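Local coordinates for protein MarR family transcriptional regulator (Peptoclostridium difficile, PDB 5ERI) that probably binds DNA and regulates transcription as a dimeric winged helix-turn-helix factor of the MarR family, at residues A[60-65]-A[121-126]. Residues are numbered along the deposited sequence; the frame is centred on the assembly and turned at random.
Sequences FLTRIC and EVYELI
In the winged helix-turn-helix region of this MarR-family protein, helix 57-66 packs against helix 117-138, the long helix after the wing, through L61, T62 and C65 meeting Y123 and I126. The axes of segments 60-65 and 121-126 come within 10.2 Å, with N-to-C directions 116° apart, so the helices cross steeply. Y123 carries CG anti to its backbone N (chi1 174°), which swings the ring across to helix 57-66. There Y123 CD1 lies 3.6 Å from C65 CB. C65 SG stands 5.0 Å from the centroid of the Y123 ring, 53° off the ring normal, an oblique sulfur-aromatic contact. The neighbouring ring carbon, Y123 CE1, lies 3.9 Å from T62 O, again obliquely to the ring. One turn further along helix 117-138, the CG2 methyls of T62 and I126 meet at 3.5 Å, tight for two carbons. L61 CD2 touches I126 CD1 more loosely, at 4.3 Å, and L53 lies against both L61 and V122. T62 OG1 bonds back to T59 O within its own helix, whereas Y123 OH crosses to E66 OE2 on helix 57-66. No hydrogen bond joins the two segments themselves, so their cohesion rests on methyl, sulfur and ring contacts, while the Y123-E66 bond just beyond adds a polar tie between the same helices and probably helps fix the ring's position.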
loop_
_atom_site.group_PDB
_atom_site.type_symbol
_atom_site.label_atom_id
_atom_site.label_comp_id
_atom_site.label_asym_id
_atom_site.label_seq_id
_atom_site.Cartn_x
_atom_site.Cartn_y
_atom_site.Cartn_z
ATOM N N PHE A 60 -1.822 10.553 -6.878
ATOM C CA PHE A 60 -2.340 10.909 -8.179
ATOM C C PHE A 60 -1.975 12.324 -8.566
ATOM O O PHE A 60 -1.568 12.602 -9.718
ATOM C CB PHE A 60 -3.890 10.703 -8.229
ATOM C CG PHE A 60 -4.330 9.236 -8.115
ATOM C CD1 PHE A 60 -4.416 8.426 -9.244
ATOM C CD2 PHE A 60 -4.679 8.696 -6.908
ATOM C CE1 PHE A 60 -4.775 7.084 -9.164
ATOM C CE2 PHE A 60 -5.094 7.350 -6.810
ATOM C CZ PHE A 60 -5.096 6.520 -7.917
ATOM N N LEU A 61 -2.114 13.230 -7.613
ATOM C CA LEU A 61 -1.758 14.615 -7.873
ATOM C C LEU A 61 -0.296 14.811 -8.299
ATOM O O LEU A 61 -0.015 15.486 -9.303
ATOM C CB LEU A 61 -2.097 15.456 -6.679
ATOM C CG LEU A 61 -1.925 16.964 -6.836
ATOM C CD1 LEU A 61 -2.597 17.364 -8.130
ATOM C CD2 LEU A 61 -2.553 17.673 -5.639
ATOM N N THR A 62 0.646 14.219 -7.578
ATOM C CA THR A 62 2.061 14.386 -7.945
ATOM C C THR A 62 2.328 13.896 -9.339
ATOM O O THR A 62 3.103 14.519 -10.061
ATOM C CB THR A 62 3.056 13.676 -6.976
ATOM O OG1 THR A 62 2.860 12.279 -7.035
ATOM C CG2 THR A 62 2.830 14.061 -5.553
ATOM N N ARG A 63 1.744 12.755 -9.718
ATOM C CA ARG A 63 1.973 12.270 -11.072
ATOM C C ARG A 63 1.408 13.172 -12.151
ATOM O O ARG A 63 1.992 13.311 -13.258
ATOM C CB ARG A 63 1.421 10.887 -11.274
ATOM C CG ARG A 63 1.978 9.848 -10.356
ATOM C CD ARG A 63 3.496 9.911 -10.179
ATOM N NE ARG A 63 3.816 9.358 -8.881
ATOM C CZ ARG A 63 4.261 8.156 -8.674
ATOM N NH1 ARG A 63 4.533 7.362 -9.706
ATOM N NH2 ARG A 63 4.469 7.755 -7.416
ATOM N N ILE A 64 0.270 13.788 -11.848
ATOM C CA ILE A 64 -0.320 14.753 -12.750
ATOM C C ILE A 64 0.577 15.988 -12.853
ATOM O O ILE A 64 0.913 16.424 -13.940
ATOM C CB ILE A 64 -1.749 15.075 -12.338
ATOM C CG1 ILE A 64 -2.633 13.883 -12.676
ATOM C CG2 ILE A 64 -2.269 16.266 -13.087
ATOM C CD1 ILE A 64 -3.976 13.890 -11.973
ATOM N N CYS A 65 1.010 16.538 -11.730
ATOM C CA CYS A 65 1.944 17.672 -11.802
ATOM C C CYS A 65 3.254 17.365 -12.518
ATOM O O CYS A 65 3.796 18.221 -13.227
ATOM C CB CYS A 65 2.285 18.163 -10.431
ATOM S SG CYS A 65 0.875 18.816 -9.506
ATOM N N GLU A 121 1.344 24.953 -5.955
ATOM C CA GLU A 121 1.977 25.260 -4.648
ATOM C C GLU A 121 2.076 24.015 -3.761
ATOM O O GLU A 121 3.082 23.772 -3.086
ATOM C CB GLU A 121 1.180 26.344 -3.922
ATOM C CG GLU A 121 2.026 27.297 -3.079
ATOM C CD GLU A 121 1.298 28.604 -2.845
ATOM O OE1 GLU A 121 1.595 29.617 -3.531
ATOM O OE2 GLU A 121 0.385 28.596 -1.999
ATOM N N VAL A 122 1.019 23.207 -3.783
ATOM C CA VAL A 122 0.942 22.034 -2.934
ATOM C C VAL A 122 2.010 21.027 -3.379
ATOM O O VAL A 122 2.578 20.295 -2.557
ATOM C CB VAL A 122 -0.499 21.448 -2.914
ATOM C CG1 VAL A 122 -0.550 20.097 -2.227
ATOM C CG2 VAL A 122 -1.438 22.413 -2.195
ATOM N N TYR A 123 2.321 21.020 -4.667
ATOM C CA TYR A 123 3.232 20.019 -5.206
ATOM C C TYR A 123 4.562 20.063 -4.468
ATOM O O TYR A 123 5.132 19.010 -4.149
ATOM C CB TYR A 123 3.448 20.192 -6.705
ATOM C CG TYR A 123 4.494 19.257 -7.219
ATOM C CD1 TYR A 123 4.201 17.938 -7.414
ATOM C CD2 TYR A 123 5.779 19.669 -7.475
ATOM C CE1 TYR A 123 5.141 17.040 -7.863
ATOM C CE2 TYR A 123 6.744 18.761 -7.917
ATOM C CZ TYR A 123 6.410 17.450 -8.103
ATOM O OH TYR A 123 7.323 16.503 -8.545
ATOM N N GLU A 124 5.035 21.271 -4.164
ATOM C CA GLU A 124 6.351 21.431 -3.557
ATOM C C GLU A 124 6.251 20.959 -2.142
ATOM O O GLU A 124 7.151 20.277 -1.659
ATOM C CB GLU A 124 6.844 22.901 -3.595
ATOM C CG GLU A 124 7.090 23.506 -4.994
ATOM C CD GLU A 124 7.926 22.631 -5.952
ATOM O OE1 GLU A 124 7.881 22.903 -7.182
ATOM O OE2 GLU A 124 8.621 21.676 -5.506
ATOM N N LEU A 125 5.155 21.331 -1.496
ATOM C CA LEU A 125 4.848 20.826 -0.167
ATOM C C LEU A 125 4.878 19.265 -0.117
ATOM O O LEU A 125 5.454 18.642 0.793
ATOM C CB LEU A 125 3.471 21.367 0.268
ATOM C CG LEU A 125 3.056 21.163 1.753
ATOM C CD1 LEU A 125 4.245 21.083 2.744
ATOM C CD2 LEU A 125 2.055 22.253 2.199
ATOM N N ILE A 126 4.263 18.627 -1.116
ATOM C CA ILE A 126 4.144 17.185 -1.089
ATOM C C ILE A 126 5.533 16.592 -1.207
ATOM O O ILE A 126 5.881 15.623 -0.558
ATOM C CB ILE A 126 3.223 16.668 -2.219
ATOM C CG1 ILE A 126 1.765 17.014 -1.933
ATOM C CG2 ILE A 126 3.348 15.159 -2.302
ATOM C CD1 ILE A 126 0.832 16.821 -3.126
#